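Local coordinates for peptidase M42 (Thaumarchaeota archaeon SCGC AB-539-E09, PDB 5DS0), which probably removes residues from the amino ends of peptides as a metal-dependent aminopeptidase of the M42 (TET) family, working as a twelve-subunit assembly, at residues I192-M195 and K196-I200; E25-A28 and I29-E32; I140-S144 and E145-E149. One frame throughout, in Å; residues are numbered along the deposited sequence.

Contact 1 (I192-M195 and K196-I200)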
ATOM      1  N   ILE C 192      31.241 -30.254 -39.936  1.00 45.51           N
ATOM      2  CA  ILE C 192      32.166 -31.368 -40.026  1.00 46.30           C
ATOM      3  C   ILE C 192      31.813 -32.266 -41.203  1.00 48.26           C
ATOM      4  O   ILE C 192      32.701 -32.707 -41.933  1.00 50.53           O
ATOM      5  CB  ILE C 192      32.201 -32.168 -38.710  1.00 45.97           C
ATOM      6  CG1 ILE C 192      32.944 -31.360 -37.646  1.00 45.73           C
ATOM      7  CG2 ILE C 192      32.900 -33.502 -38.894  1.00 46.56           C
ATOM      8  CD1 ILE C 192      32.676 -31.813 -36.230  1.00 45.83           C
ATOM      9  N   ARG C 193      30.528 -32.530 -41.401  1.00 48.92           N
ATOM     10  CA  ARG C 193      30.110 -33.385 -42.507  1.00 49.65           C
ATOM     11  C   ARG C 193      30.553 -32.806 -43.821  1.00 49.67           C
ATOM     12  O   ARG C 193      31.155 -33.498 -44.633  1.00 51.77           O
ATOM     13  CB  ARG C 193      28.598 -33.567 -42.533  1.00 50.41           C
ATOM     14  CG  ARG C 193      28.128 -34.438 -43.692  1.00 51.08           C
ATOM     15  CD  ARG C 193      26.624 -34.619 -43.720  1.00 52.78           C
ATOM     16  NE  ARG C 193      25.898 -33.401 -44.073  1.00 56.82           N
ATOM     17  CZ  ARG C 193      25.770 -32.887 -45.295  1.00 59.80           C
ATOM     18  NH1 ARG C 193      26.330 -33.464 -46.347  1.00 60.37           N
ATOM     19  NH2 ARG C 193      25.084 -31.753 -45.440  1.00 61.27           N
ATOM     20  N   ARG C 194      30.260 -31.532 -44.024  1.00 49.96           N
ATOM     21  CA  ARG C 194      30.579 -30.869 -45.279  1.00 51.96           C
ATOM     22  C   ARG C 194      32.060 -30.780 -45.572  1.00 53.08           C
ATOM     23  O   ARG C 194      32.477 -30.856 -46.723  1.00 54.32           O
ATOM     24  CB  ARG C 194      29.962 -29.475 -45.328  1.00 52.96           C
ATOM     25  CG  ARG C 194      28.567 -29.584 -45.970  1.00 54.90           C
ATOM     26  CD  ARG C 194      27.414 -28.664 -45.417  1.00 54.68           C
ATOM     27  NE  ARG C 194      27.603 -27.293 -45.866  1.00 55.21           N
ATOM     28  CZ  ARG C 194      26.691 -26.316 -45.897  1.00 55.45           C
ATOM     29  NH1 ARG C 194      27.117 -25.159 -46.334  1.00 56.14           N
ATOM     30  NH2 ARG C 194      25.397 -26.428 -45.516  1.00 56.30           N
HETATM   31  N   MSE C 195      32.855 -30.621 -44.527  1.00 54.56           N
HETATM   32  CA  MSE C 195      34.301 -30.546 -44.685  1.00 57.41           C
HETATM   33  C   MSE C 195      34.852 -31.852 -45.187  1.00 57.41           C
HETATM   34  O   MSE C 195      35.750 -31.860 -46.032  1.00 57.72           O
HETATM   35  CB  MSE C 195      34.929 -30.124 -43.361  1.00 58.87           C
HETATM   36  CG  MSE C 195      34.627 -28.647 -43.182  1.00 62.19           C
HETATM   37 SE   MSE C 195      35.676 -27.848 -41.729  0.80 69.66          SE
HETATM   38  CE  MSE C 195      36.923 -26.791 -42.843  1.00 72.40           C
ATOM     39  N   LYS C 196      34.331 -32.963 -44.676  1.00 56.50           N
ATOM     40  CA  LYS C 196      34.731 -34.259 -45.175  1.00 57.35           C
ATOM     41  C   LYS C 196      34.200 -34.488 -46.588  1.00 57.67           C
ATOM     42  O   LYS C 196      34.978 -34.809 -47.479  1.00 59.29           O
ATOM     43  CB  LYS C 196      34.291 -35.374 -44.244  1.00 58.33           C
ATOM     44  CG  LYS C 196      34.759 -36.732 -44.739  1.00 61.65           C
ATOM     45  CD  LYS C 196      35.142 -37.665 -43.607  1.00 64.38           C
ATOM     46  CE  LYS C 196      35.857 -38.902 -44.133  1.00 64.72           C
ATOM     47  NZ  LYS C 196      36.164 -39.834 -43.018  1.00 65.80           N
ATOM     48  N   ASP C 197      32.902 -34.282 -46.801  1.00 57.13           N
ATOM     49  CA  ASP C 197      32.279 -34.495 -48.121  1.00 58.43           C
ATOM     50  C   ASP C 197      32.928 -33.738 -49.273  1.00 58.95           C
ATOM     51  O   ASP C 197      33.054 -34.278 -50.367  1.00 62.67           O
ATOM     52  CB  ASP C 197      30.783 -34.140 -48.106  1.00 59.21           C
ATOM     53  CG  ASP C 197      29.893 -35.339 -47.821  1.00 61.23           C
ATOM     54  OD1 ASP C 197      30.316 -36.494 -48.071  1.00 66.47           O
ATOM     55  OD2 ASP C 197      28.758 -35.142 -47.350  1.00 59.87           O
ATOM     56  N   GLN C 198      33.343 -32.502 -49.036  1.00 57.89           N
ATOM     57  CA  GLN C 198      33.966 -31.693 -50.081  1.00 58.07           C
ATOM     58  C   GLN C 198      35.487 -31.617 -49.960  1.00 58.75           C
ATOM     59  O   GLN C 198      36.121 -30.754 -50.567  1.00 58.07           O
ATOM     60  CB  GLN C 198      33.382 -30.289 -50.040  1.00 58.60           C
ATOM     61  CG  GLN C 198      31.866 -30.253 -50.120  1.00 59.33           C
ATOM     62  CD  GLN C 198      31.311 -28.868 -49.836  1.00 58.68           C
ATOM     63  OE1 GLN C 198      31.996 -27.856 -50.016  1.00 55.02           O
ATOM     64  NE2 GLN C 198      30.066 -28.819 -49.371  1.00 59.29           N
ATOM     65  N   GLY C 199      36.067 -32.496 -49.144  1.00 59.65           N
ATOM     66  CA  GLY C 199      37.513 -32.529 -48.907  1.00 59.99           C
ATOM     67  C   GLY C 199      38.156 -31.191 -48.566  1.00 59.39           C
ATOM     68  O   GLY C 199      39.250 -30.897 -49.033  1.00 59.74           O
ATOM     69  N   ILE C 200      37.493 -30.396 -47.733  1.00 59.11           N
ATOM     70  CA  ILE C 200      38.017 -29.091 -47.347  1.00 58.58           C
ATOM     71  C   ILE C 200      39.110 -29.273 -46.298  1.00 59.82           C
ATOM     72  O   ILE C 200      38.884 -29.857 -45.239  1.00 61.68           O
ATOM     73  CB  ILE C 200      36.905 -28.167 -46.814  1.00 56.56           C
ATOM     74  CG1 ILE C 200      35.857 -27.927 -47.909  1.00 57.53           C
ATOM     75  CG2 ILE C 200      37.485 -26.836 -46.357  1.00 55.63           C
ATOM     76  CD1 ILE C 200      34.566 -27.294 -47.427  1.00 57.41           C
TER
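I200 N donates to M195 O at 2.8 Å, in the carbonyl plane, and G199 N to K196 O at 3.1 Å; together the two bonds end the helix in a Schellman motif. G199 is the C-prime residue, and its positive phi is a conformation that glycine adopts without a side chain in the way. Just before this turn D197 N gives R193 O a nearly straight bond of 2.9 Å.

The same two residues, one helical turn apart, also form a salt bridge, in which R193 NH1 lies 3.1 Å from D197 OD2. The carboxylate oxygen comes up to the rim of the guanidinium, close to level with it, but the hydrogen bond is weak, bent to 132° at the hydrogen, and the two flat groups are turned 66° apart. CG of R193 is anti to the backbone N, and a bend at chi3 (70°) then brings the head over to D197. The firmer partner of R193 is E190, so D197 adds a second negative charge to an arginine already held.

Beyond the turn I200 folds back, and its CG2 meets the selenomethionine methyl CE of M195 at 3.6 Å, the two side chains crossing at about a right angle. Alongside, Q198 runs the same way as R194, its NE2 3.8 Å from R194 CG.

R194 reaches E337 on helix 333-349 with a salt bridge, and M195 and I200 pack on I347 and K348 of that helix; I192 and R193 touch M34 and Y33 of helix 24-34.

Contact 2 (E25-A28 and I29-E32); sequences EVNA and ICKE
I29 rests on the preceding turn of helix 24-34, an ordinary alpha-helical i to i+4 arrangement in which I29 N donates to E25 O at 3.3 Å. Its CB lies 3.4 Å from V26 O. CG1, set beside the backbone N by a chi1 of -74°, passes E25 O at 3.5 Å, and CD1 ends 3.4 Å from the same oxygen, with V26 CA at 4.1 Å. The isoleucine thus lies back along the helix, its hydrocarbon lying against the carbonyl oxygens of E25 and V26. Its apolar surface also meets L9 and T12 of helix 2-15, and V26 and C30, compact side chains suited to a buried place, both touch L13 of that helix. On the neighbouring flank N27 is buried yet polar, its amide satisfied at both atoms by a hydrogen bond from ND2 to G47 O and one between OD1 and T67 OG1, while E25 turns its carboxylate to a salt bridge with R104. A28 and E32 belong to the exposed side, where a methyl and a charged chain are both at home. K31 folds over the helix instead of extending directly from it: with a bend at chi3 (-98°), its CE comes to 3.7 Å from N27 O.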
ATOM      1  N   GLU C  25      19.205 -40.272 -25.579  1.00 42.46           N
ATOM      2  CA  GLU C  25      18.493 -40.482 -26.844  1.00 43.25           C
ATOM      3  C   GLU C  25      18.950 -39.509 -27.939  1.00 41.70           C
ATOM      4  O   GLU C  25      19.133 -39.910 -29.085  1.00 41.21           O
ATOM      5  CB  GLU C  25      16.985 -40.361 -26.639  1.00 46.10           C
ATOM      6  CG  GLU C  25      16.284 -41.646 -26.224  1.00 49.11           C
ATOM      7  CD  GLU C  25      14.750 -41.557 -26.275  1.00 53.19           C
ATOM      8  OE1 GLU C  25      14.241 -41.645 -25.164  1.00 54.61           O
ATOM      9  OE2 GLU C  25      14.041 -41.408 -27.336  1.00 55.42           O
ATOM     10  N   VAL C  26      19.155 -38.244 -27.571  1.00 40.92           N
ATOM     11  CA  VAL C  26      19.521 -37.179 -28.532  1.00 40.77           C
ATOM     12  C   VAL C  26      20.995 -37.328 -28.956  1.00 40.92           C
ATOM     13  O   VAL C  26      21.342 -37.154 -30.117  1.00 43.55           O
ATOM     14  CB  VAL C  26      19.137 -35.738 -28.031  1.00 40.48           C
ATOM     15  CG1 VAL C  26      19.961 -35.366 -26.829  1.00 40.81           C
ATOM     16  CG2 VAL C  26      19.383 -34.684 -29.105  1.00 40.99           C
ATOM     17  N   ASN C  27      21.863 -37.711 -28.035  1.00 40.50           N
ATOM     18  CA  ASN C  27      23.259 -37.903 -28.370  1.00 39.97           C
ATOM     19  C   ASN C  27      23.487 -39.181 -29.172  1.00 40.83           C
ATOM     20  O   ASN C  27      24.451 -39.288 -29.914  1.00 40.15           O
ATOM     21  CB  ASN C  27      24.111 -37.809 -27.100  1.00 40.51           C
ATOM     22  CG  ASN C  27      24.410 -36.361 -26.732  1.00 40.66           C
ATOM     23  OD1 ASN C  27      23.832 -35.435 -27.297  1.00 39.34           O
ATOM     24  ND2 ASN C  27      25.311 -36.158 -25.788  1.00 42.48           N
ATOM     25  N   ALA C  28      22.596 -40.160 -29.014  1.00 42.09           N
ATOM     26  CA  ALA C  28      22.605 -41.365 -29.853  1.00 41.71           C
ATOM     27  C   ALA C  28      22.316 -40.993 -31.303  1.00 41.27           C
ATOM     28  O   ALA C  28      22.938 -41.511 -32.221  1.00 42.98           O
ATOM     29  CB  ALA C  28      21.583 -42.367 -29.348  1.00 40.90           C
ATOM     30  N   ILE C  29      21.361 -40.100 -31.493  1.00 40.56           N
ATOM     31  CA  ILE C  29      21.008 -39.618 -32.827  1.00 41.11           C
ATOM     32  C   ILE C  29      22.186 -38.925 -33.489  1.00 41.68           C
ATOM     33  O   ILE C  29      22.408 -39.071 -34.695  1.00 42.19           O
ATOM     34  CB  ILE C  29      19.808 -38.646 -32.758  1.00 39.98           C
ATOM     35  CG1 ILE C  29      18.521 -39.434 -32.487  1.00 39.78           C
ATOM     36  CG2 ILE C  29      19.667 -37.850 -34.042  1.00 39.35           C
ATOM     37  CD1 ILE C  29      17.477 -38.649 -31.735  1.00 39.17           C
ATOM     38  N   CYS C  30      22.930 -38.171 -32.687  1.00 41.98           N
ATOM     39  CA  CYS C  30      24.121 -37.481 -33.156  1.00 42.09           C
ATOM     40  C   CYS C  30      25.208 -38.471 -33.553  1.00 44.33           C
ATOM     41  O   CYS C  30      25.811 -38.322 -34.604  1.00 44.65           O
ATOM     42  CB  CYS C  30      24.647 -36.516 -32.084  1.00 40.64           C
ATOM     43  SG  CYS C  30      23.557 -35.108 -31.749  1.00 38.02           S
ATOM     44  N   LYS C  31      25.454 -39.476 -32.722  1.00 47.30           N
ATOM     45  CA  LYS C  31      26.474 -40.481 -33.040  1.00 50.24           C
ATOM     46  C   LYS C  31      26.168 -41.194 -34.330  1.00 50.08           C
ATOM     47  O   LYS C  31      27.066 -41.436 -35.128  1.00 50.72           O
ATOM     48  CB  LYS C  31      26.602 -41.525 -31.934  1.00 53.24           C
ATOM     49  CG  LYS C  31      27.339 -41.010 -30.720  1.00 56.16           C
ATOM     50  CD  LYS C  31      27.600 -42.125 -29.711  1.00 59.73           C
ATOM     51  CE  LYS C  31      26.559 -42.095 -28.611  1.00 63.08           C
ATOM     52  NZ  LYS C  31      26.640 -43.269 -27.706  1.00 66.02           N
ATOM     53  N   GLU C  32      24.902 -41.542 -34.525  1.00 50.45           N
ATOM     54  CA  GLU C  32      24.499 -42.285 -35.707  1.00 52.74           C
ATOM     55  C   GLU C  32      24.697 -41.463 -36.987  1.00 51.33           C
ATOM     56  O   GLU C  32      25.254 -41.958 -37.966  1.00 53.65           O
ATOM     57  CB  GLU C  32      23.053 -42.741 -35.597  1.00 54.84           C
ATOM     58  CG  GLU C  32      22.695 -43.776 -36.649  1.00 60.78           C
ATOM     59  CD  GLU C  32      21.279 -44.302 -36.509  1.00 67.99           C
ATOM     60  OE1 GLU C  32      20.498 -43.730 -35.707  1.00 74.29           O
ATOM     61  OE2 GLU C  32      20.947 -45.299 -37.191  1.00 70.16           O
TER

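Contact 3 (I140-S144 and E145-E149); sequences IGATS and EEEAE
From A142 to A148 the chain doubles back: a loop without regular structure runs into a helix, and the two alanine CA atoms come within 5.4 Å. G141 has a positive phi, readily taken up by a residue without a side chain, and S144 is extended just before the first helical residue. A148 N closes the opening turn on S144 O at 3.1 Å. S144 is the N-cap: a chi1 of 65° places OG between its own backbone N and carbonyl carbon, where it accepts from E147 N at 3.2 Å and 162°, giving an amide of the first turn a side-chain acceptor. E147 reaches back the other way, its OE2 taking T143 OG1 at 2.9 Å from above the carboxylate plane and, weakly, T143 N at 3.1 Å. Replacing E147 with an alanine would probably leave both T143 groups without this acceptor and the loop less firmly tied to the helix. Apolar groups meet on the inside of the bend: the small A142 brings its CB to 4.1 Å from A148 CB, and I140 CD1 lies 4.3 Å from the same methyl. At the border with a second subunit, I140 O accepts from Q169 NE2 and A142 O from R322 NH2, both of the neighbouring subunit.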
ATOM      1  N   ILE C 140      -2.261 -36.299 -16.095  1.00 37.83           N
ATOM      2  CA  ILE C 140      -2.039 -37.365 -17.076  1.00 37.83           C
ATOM      3  C   ILE C 140      -3.302 -38.196 -17.312  1.00 38.45           C
ATOM      4  O   ILE C 140      -3.229 -39.285 -17.883  1.00 38.79           O
ATOM      5  CB  ILE C 140      -0.869 -38.283 -16.673  1.00 37.45           C
ATOM      6  CG1 ILE C 140      -1.136 -38.927 -15.311  1.00 38.32           C
ATOM      7  CG2 ILE C 140       0.419 -37.491 -16.624  1.00 36.64           C
ATOM      8  CD1 ILE C 140      -0.244 -40.108 -15.001  1.00 38.15           C
ATOM      9  N   GLY C 141      -4.450 -37.666 -16.899  1.00 38.88           N
ATOM     10  CA  GLY C 141      -5.734 -38.313 -17.141  1.00 39.96           C
ATOM     11  C   GLY C 141      -6.041 -39.388 -16.127  1.00 41.29           C
ATOM     12  O   GLY C 141      -6.949 -40.201 -16.328  1.00 41.12           O
ATOM     13  N   ALA C 142      -5.305 -39.374 -15.021  1.00 42.50           N
ATOM     14  CA  ALA C 142      -5.493 -40.379 -13.987  1.00 44.09           C
ATOM     15  C   ALA C 142      -6.543 -39.897 -13.005  1.00 44.85           C
ATOM     16  O   ALA C 142      -6.773 -38.698 -12.881  1.00 43.25           O
ATOM     17  CB  ALA C 142      -4.183 -40.655 -13.278  1.00 44.03           C
ATOM     18  N   THR C 143      -7.188 -40.844 -12.328  1.00 46.98           N
ATOM     19  CA  THR C 143      -8.255 -40.534 -11.366  1.00 48.15           C
ATOM     20  C   THR C 143      -7.903 -40.956  -9.932  1.00 49.32           C
ATOM     21  O   THR C 143      -8.726 -40.832  -9.044  1.00 49.80           O
ATOM     22  CB  THR C 143      -9.593 -41.194 -11.780  1.00 47.71           C
ATOM     23  OG1 THR C 143      -9.399 -42.600 -11.929  1.00 47.84           O
ATOM     24  CG2 THR C 143     -10.095 -40.635 -13.097  1.00 47.27           C
ATOM     25  N   SER C 144      -6.687 -41.446  -9.716  1.00 50.87           N
ATOM     26  CA  SER C 144      -6.237 -41.888  -8.393  1.00 51.65           C
ATOM     27  C   SER C 144      -4.726 -42.123  -8.416  1.00 52.81           C
ATOM     28  O   SER C 144      -4.146 -42.368  -9.471  1.00 50.72           O
ATOM     29  CB  SER C 144      -6.940 -43.189  -7.987  1.00 51.94           C
ATOM     30  OG  SER C 144      -6.572 -44.260  -8.842  1.00 50.93           O
ATOM     31  N   GLU C 145      -4.109 -42.104  -7.240  1.00 55.52           N
ATOM     32  CA  GLU C 145      -2.684 -42.423  -7.107  1.00 57.17           C
ATOM     33  C   GLU C 145      -2.297 -43.766  -7.739  1.00 58.11           C
ATOM     34  O   GLU C 145      -1.202 -43.897  -8.271  1.00 55.66           O
ATOM     35  CB  GLU C 145      -2.283 -42.419  -5.631  1.00 59.72           C
ATOM     36  CG  GLU C 145      -0.810 -42.723  -5.375  1.00 62.55           C
ATOM     37  CD  GLU C 145      -0.397 -42.544  -3.923  1.00 65.35           C
ATOM     38  OE1 GLU C 145      -1.207 -42.043  -3.106  1.00 68.04           O
ATOM     39  OE2 GLU C 145       0.747 -42.924  -3.589  1.00 67.03           O
ATOM     40  N   GLU C 146      -3.200 -44.750  -7.691  1.00 61.37           N
ATOM     41  CA  GLU C 146      -2.951 -46.099  -8.236  1.00 62.68           C
ATOM     42  C   GLU C 146      -2.989 -46.080  -9.760  1.00 59.78           C
ATOM     43  O   GLU C 146      -2.097 -46.628 -10.414  1.00 61.07           O
ATOM     44  CB  GLU C 146      -3.972 -47.121  -7.685  1.00 66.91           C
ATOM     45  CG  GLU C 146      -3.731 -47.523  -6.231  1.00 71.57           C
ATOM     46  CD  GLU C 146      -4.564 -46.718  -5.233  1.00 75.37           C
ATOM     47  OE1 GLU C 146      -4.948 -45.552  -5.525  1.00 74.37           O
ATOM     48  OE2 GLU C 146      -4.838 -47.261  -4.134  1.00 81.54           O
ATOM     49  N   GLU C 147      -3.989 -45.410 -10.322  1.00 56.94           N
ATOM     50  CA  GLU C 147      -4.142 -45.329 -11.771  1.00 55.34           C
ATOM     51  C   GLU C 147      -2.942 -44.607 -12.398  1.00 54.02           C
ATOM     52  O   GLU C 147      -2.507 -44.914 -13.517  1.00 53.75           O
ATOM     53  CB  GLU C 147      -5.468 -44.643 -12.106  1.00 55.16           C
ATOM     54  CG  GLU C 147      -5.919 -44.780 -13.547  1.00 55.65           C
ATOM     55  CD  GLU C 147      -7.391 -44.444 -13.743  1.00 56.55           C
ATOM     56  OE1 GLU C 147      -8.226 -45.329 -13.490  1.00 57.98           O
ATOM     57  OE2 GLU C 147      -7.722 -43.313 -14.170  1.00 56.04           O
ATOM     58  N   ALA C 148      -2.373 -43.677 -11.643  1.00 54.61           N
ATOM     59  CA  ALA C 148      -1.154 -42.973 -12.045  1.00 54.55           C
ATOM     60  C   ALA C 148       0.058 -43.874 -12.015  1.00 55.42           C
ATOM     61  O   ALA C 148       0.868 -43.846 -12.931  1.00 55.86           O
ATOM     62  CB  ALA C 148      -0.912 -41.783 -11.133  1.00 54.21           C
ATOM     63  N   GLU C 149       0.197 -44.639 -10.940  1.00 57.50           N
ATOM     64  CA  GLU C 149       1.293 -45.597 -10.808  1.00 60.19           C
ATOM     65  C   GLU C 149       1.276 -46.651 -11.918  1.00 58.55           C
ATOM     66  O   GLU C 149       2.329 -47.002 -12.425  1.00 55.99           O
ATOM     67  CB  GLU C 149       1.271 -46.266  -9.423  1.00 66.00           C
ATOM     68  CG  GLU C 149       2.018 -45.484  -8.336  1.00 68.34           C
ATOM     69  CD  GLU C 149       1.545 -45.796  -6.921  1.00 70.72           C
ATOM     70  OE1 GLU C 149       0.903 -46.845  -6.701  1.00 72.25           O
ATOM     71  OE2 GLU C 149       1.798 -44.964  -6.027  1.00 73.25           O
TER

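In the fold
Contacts 1 and 2 belong to adjoining helices of one domain, their centres 20 Å apart and their nearest atoms about 9 Å. Helix 24-34 links them: C30 of contact 2 touches M189 on helix 179-197, whose C-terminal end, with the turn after it, is contact 1. Helix 179-197 starts beside the metal centre, since D180 binds both cobalt ions, so contact 1 closes the end remote from that start. The side chain of V26 in contact 2 is about 13 Å from a cobalt ion. Contact 3 follows a strand of the six-stranded barrel, 52 Å from contact 1 and 33 Å from contact 2 between centres, and lies on the opposite side of the chain's centre from contact 1.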